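Local structure of tetratricopeptide repeat domain protein (Salinibacter ruber, 3MA5) at residues A[7-18]-A[29-40]. The protein is of unknown function but carries tetratricopeptide repeats, helical hairpins that in relatives commonly mediate protein-protein binding. Residues are numbered along the deposited sequence; the frame is centred on the assembly and turned at random.
Sequences PFTRYALAQEHL and LFEELVETDPDY
The helical hairpin of a tetratricopeptide repeat packs together where A14 of helix 7-19 meets L29 and F30 of helix 23-36. The two helices run antiparallel at 157°, the axes of these helical segments approaching to 9.8 Å, and the close pairing of A14 with L29 is consistent with the small side chain of A14 permitting near approach there. CD1 of L29 enters the hole formed by R10, L13, A14 and H17, lying 3.6 Å from CB of A14. That same methyl of A14 sits over one face of the F30 ring in a CH-pi contact, CB to centroid 4.0 Å, while CD1 of L18 meets the ring's edge. Toward the start of helix 7-19, R10 reaches across as a knob among L29, E32, L33 and T36, its chain bent at chi2 and chi3. NH2 of R10 donates a hydrogen bond to OG1 of T36 at 2.9 Å, nearly in the guanidinium plane but bent at the hydrogen (137°). NE and NH1 of R10 make longer salt bridges, to OE1 of E32 at 3.6 Å and to OD2 of D37 at 3.5 Å, and CD2 of L33 lies over one face of the group. Replacing R10 with an alanine would probably leave the carboxylates of E32 and D37 without their shared cation, take the NH2 donor from T36 OG1 and open a gap beside CD2 of L33. Beyond the helix end, a type I turn from D37 to Y40 brings the tyrosine ring back against the start of helix 7-19. With CG anti to the backbone N (chi1 -177°), Y40 lies against CB of P7, sets its OH over a face of the Y11 ring and at the edge of F8, and brings CE2 within 3.7 Å of CD1 of Y11. F30 also touches T43 and L47 of helix 42-53, extending the packing into the next repeat, as expected of stacked helix-turn-helix units in a TPR array.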
# COMPACT_ATOMS: atom_id res chain seq x y z
N PRO A 7 -7.40 12.54 -2.85
CA PRO A 7 -7.00 11.14 -2.72
C PRO A 7 -6.48 10.52 -4.01
O PRO A 7 -5.30 10.16 -4.09
CB PRO A 7 -8.26 10.47 -2.21
CG PRO A 7 -8.80 11.50 -1.30
CD PRO A 7 -8.59 12.82 -2.02
N PHE A 8 -7.33 10.41 -5.02
CA PHE A 8 -6.84 9.82 -6.26
C PHE A 8 -5.72 10.65 -6.88
O PHE A 8 -4.74 10.10 -7.36
CB PHE A 8 -7.95 9.66 -7.30
CG PHE A 8 -7.44 9.14 -8.64
CD1 PHE A 8 -7.06 7.80 -8.79
CD2 PHE A 8 -7.24 10.01 -9.70
CE1 PHE A 8 -6.48 7.35 -9.98
CE2 PHE A 8 -6.67 9.57 -10.89
CZ PHE A 8 -6.28 8.23 -11.03
N THR A 9 -5.86 11.97 -6.89
CA THR A 9 -4.83 12.78 -7.51
C THR A 9 -3.44 12.41 -6.99
O THR A 9 -2.58 12.00 -7.78
CB THR A 9 -5.12 14.29 -7.33
OG1 THR A 9 -6.26 14.65 -8.13
CG2 THR A 9 -3.93 15.14 -7.75
N ARG A 10 -3.21 12.54 -5.69
CA ARG A 10 -1.90 12.20 -5.14
C ARG A 10 -1.61 10.71 -5.19
O ARG A 10 -0.45 10.30 -5.28
CB ARG A 10 -1.70 12.75 -3.72
CG ARG A 10 -2.95 12.97 -2.91
CD ARG A 10 -2.76 14.19 -2.03
NE ARG A 10 -2.61 13.84 -0.63
CZ ARG A 10 -3.61 13.41 0.14
NH1 ARG A 10 -4.83 13.28 -0.37
NH2 ARG A 10 -3.39 13.11 1.41
N TYR A 11 -2.64 9.88 -5.12
CA TYR A 11 -2.40 8.44 -5.23
C TYR A 11 -1.72 8.21 -6.61
O TYR A 11 -0.62 7.66 -6.68
CB TYR A 11 -3.72 7.68 -5.16
CG TYR A 11 -3.60 6.23 -5.58
CD1 TYR A 11 -3.33 5.24 -4.64
CD2 TYR A 11 -3.73 5.87 -6.91
CE1 TYR A 11 -3.20 3.91 -5.02
CE2 TYR A 11 -3.59 4.54 -7.31
CZ TYR A 11 -3.33 3.57 -6.36
OH TYR A 11 -3.21 2.25 -6.74
N ALA A 12 -2.39 8.63 -7.68
CA ALA A 12 -1.86 8.47 -9.03
C ALA A 12 -0.50 9.16 -9.10
O ALA A 12 0.43 8.68 -9.75
CB ALA A 12 -2.82 9.08 -10.06
N LEU A 13 -0.39 10.30 -8.42
CA LEU A 13 0.85 11.06 -8.36
C LEU A 13 1.93 10.10 -7.87
O LEU A 13 2.88 9.78 -8.59
CB LEU A 13 0.69 12.20 -7.36
CG LEU A 13 1.65 13.39 -7.27
CD1 LEU A 13 2.96 13.08 -7.94
CD2 LEU A 13 0.98 14.58 -7.92
N ALA A 14 1.76 9.63 -6.63
CA ALA A 14 2.67 8.69 -5.98
C ALA A 14 3.01 7.54 -6.89
O ALA A 14 4.10 6.99 -6.85
CB ALA A 14 2.03 8.16 -4.72
N GLN A 15 2.04 7.17 -7.72
CA GLN A 15 2.15 6.07 -8.66
C GLN A 15 3.06 6.29 -9.85
O GLN A 15 3.70 5.36 -10.33
CB GLN A 15 0.76 5.72 -9.16
CG GLN A 15 -0.02 4.83 -8.22
CD GLN A 15 0.10 3.37 -8.62
OE1 GLN A 15 1.02 2.68 -8.19
NE2 GLN A 15 -0.81 2.92 -9.47
N GLU A 16 3.10 7.51 -10.35
CA GLU A 16 3.96 7.80 -11.49
C GLU A 16 5.39 7.75 -10.98
O GLU A 16 6.27 7.15 -11.62
CB GLU A 16 3.64 9.18 -12.09
CG GLU A 16 2.27 9.35 -12.77
CD GLU A 16 2.01 8.36 -13.90
OE1 GLU A 16 2.95 7.62 -14.29
OE2 GLU A 16 0.86 8.32 -14.40
N HIS A 17 5.63 8.37 -9.82
CA HIS A 17 6.96 8.36 -9.20
C HIS A 17 7.49 6.93 -9.19
O HIS A 17 8.51 6.63 -9.80
CB HIS A 17 6.87 8.87 -7.77
CG HIS A 17 6.74 10.35 -7.67
ND1 HIS A 17 7.64 11.21 -8.25
CD2 HIS A 17 5.83 11.13 -7.04
CE1 HIS A 17 7.30 12.46 -7.99
NE2 HIS A 17 6.20 12.44 -7.26
N LEU A 18 6.78 6.05 -8.49
CA LEU A 18 7.12 4.65 -8.43
C LEU A 18 7.69 4.13 -9.76
O LEU A 18 8.69 3.41 -9.76
CB LEU A 18 5.88 3.83 -8.09
CG LEU A 18 5.66 3.44 -6.64
CD1 LEU A 18 4.46 2.50 -6.57
CD2 LEU A 18 6.90 2.77 -6.10
N LEU A 29 4.26 10.32 -0.01
CA LEU A 29 2.85 10.44 -0.36
C LEU A 29 2.00 9.28 0.18
O LEU A 29 0.96 9.51 0.81
CB LEU A 29 2.70 10.52 -1.88
CG LEU A 29 3.20 11.78 -2.59
CD1 LEU A 29 3.21 11.55 -4.09
CD2 LEU A 29 2.31 12.96 -2.24
N PHE A 30 2.43 8.05 -0.06
CA PHE A 30 1.68 6.89 0.40
C PHE A 30 1.39 6.89 1.90
O PHE A 30 0.25 6.66 2.31
CB PHE A 30 2.41 5.58 0.03
CG PHE A 30 2.19 5.15 -1.39
CD1 PHE A 30 0.95 5.29 -2.00
CD2 PHE A 30 3.23 4.59 -2.12
CE1 PHE A 30 0.74 4.87 -3.32
CE2 PHE A 30 3.03 4.16 -3.44
CZ PHE A 30 1.79 4.31 -4.04
N GLU A 31 2.42 7.14 2.71
CA GLU A 31 2.28 7.14 4.17
C GLU A 31 1.31 8.21 4.62
O GLU A 31 0.50 7.98 5.53
CB GLU A 31 3.63 7.38 4.83
CG GLU A 31 4.24 6.13 5.46
CD GLU A 31 5.74 6.26 5.66
OE1 GLU A 31 6.18 7.37 6.00
OE2 GLU A 31 6.47 5.25 5.48
N GLU A 32 1.40 9.36 3.97
CA GLU A 32 0.56 10.52 4.24
C GLU A 32 -0.91 10.15 3.96
O GLU A 32 -1.79 10.32 4.80
CB GLU A 32 1.03 11.63 3.32
CG GLU A 32 0.34 12.94 3.41
CD GLU A 32 0.74 13.81 2.23
OE1 GLU A 32 0.47 13.37 1.08
OE2 GLU A 32 1.32 14.91 2.44
N LEU A 33 -1.13 9.62 2.76
CA LEU A 33 -2.44 9.18 2.31
C LEU A 33 -3.06 8.20 3.27
O LEU A 33 -4.24 8.23 3.52
CB LEU A 33 -2.32 8.45 0.99
CG LEU A 33 -2.63 9.18 -0.29
CD1 LEU A 33 -2.39 8.22 -1.43
CD2 LEU A 33 -4.07 9.67 -0.28
N VAL A 34 -2.24 7.29 3.77
CA VAL A 34 -2.75 6.29 4.68
C VAL A 34 -3.27 6.86 6.00
O VAL A 34 -4.14 6.26 6.64
CB VAL A 34 -1.68 5.21 4.92
CG1 VAL A 34 -1.94 4.48 6.21
CG2 VAL A 34 -1.74 4.21 3.78
N GLU A 35 -2.77 8.02 6.41
CA GLU A 35 -3.24 8.61 7.66
C GLU A 35 -4.28 9.70 7.43
O GLU A 35 -5.15 9.90 8.29
CB GLU A 35 -2.05 9.11 8.50
CG GLU A 35 -1.02 9.95 7.77
CD GLU A 35 0.32 10.01 8.51
OE1 GLU A 35 0.47 9.31 9.54
OE2 GLU A 35 1.23 10.75 8.04
N THR A 36 -4.22 10.38 6.29
CA THR A 36 -5.20 11.42 6.00
C THR A 36 -6.50 10.77 5.54
O THR A 36 -7.57 11.08 6.04
CB THR A 36 -4.71 12.40 4.91
OG1 THR A 36 -4.35 11.70 3.72
CG2 THR A 36 -3.51 13.19 5.42
N ASP A 37 -6.40 9.85 4.59
CA ASP A 37 -7.55 9.13 4.04
C ASP A 37 -7.29 7.64 4.28
O ASP A 37 -6.96 6.91 3.34
CB ASP A 37 -7.67 9.40 2.54
CG ASP A 37 -7.71 10.86 2.23
OD1 ASP A 37 -8.81 11.42 2.19
OD2 ASP A 37 -6.64 11.45 2.05
N PRO A 38 -7.46 7.18 5.52
CA PRO A 38 -7.23 5.77 5.85
C PRO A 38 -8.11 4.73 5.17
O PRO A 38 -7.68 3.59 5.00
CB PRO A 38 -7.34 5.74 7.37
CG PRO A 38 -8.31 6.79 7.64
CD PRO A 38 -7.89 7.91 6.72
N ASP A 39 -9.33 5.09 4.77
CA ASP A 39 -10.15 4.07 4.11
C ASP A 39 -10.20 4.17 2.58
O ASP A 39 -11.22 3.88 1.96
CB ASP A 39 -11.58 3.98 4.67
CG ASP A 39 -11.93 5.10 5.61
OD1 ASP A 39 -11.54 6.26 5.34
OD2 ASP A 39 -12.62 4.82 6.62
N TYR A 40 -9.08 4.57 2.00
CA TYR A 40 -8.88 4.63 0.56
C TYR A 40 -7.96 3.43 0.35
O TYR A 40 -6.74 3.53 0.50
CB TYR A 40 -8.14 5.91 0.16
CG TYR A 40 -7.97 6.04 -1.33
CD1 TYR A 40 -8.90 6.74 -2.09
CD2 TYR A 40 -6.91 5.43 -1.98
CE1 TYR A 40 -8.78 6.82 -3.47
CE2 TYR A 40 -6.78 5.50 -3.37
CZ TYR A 40 -7.72 6.20 -4.11
OH TYR A 40 -7.62 6.29 -5.48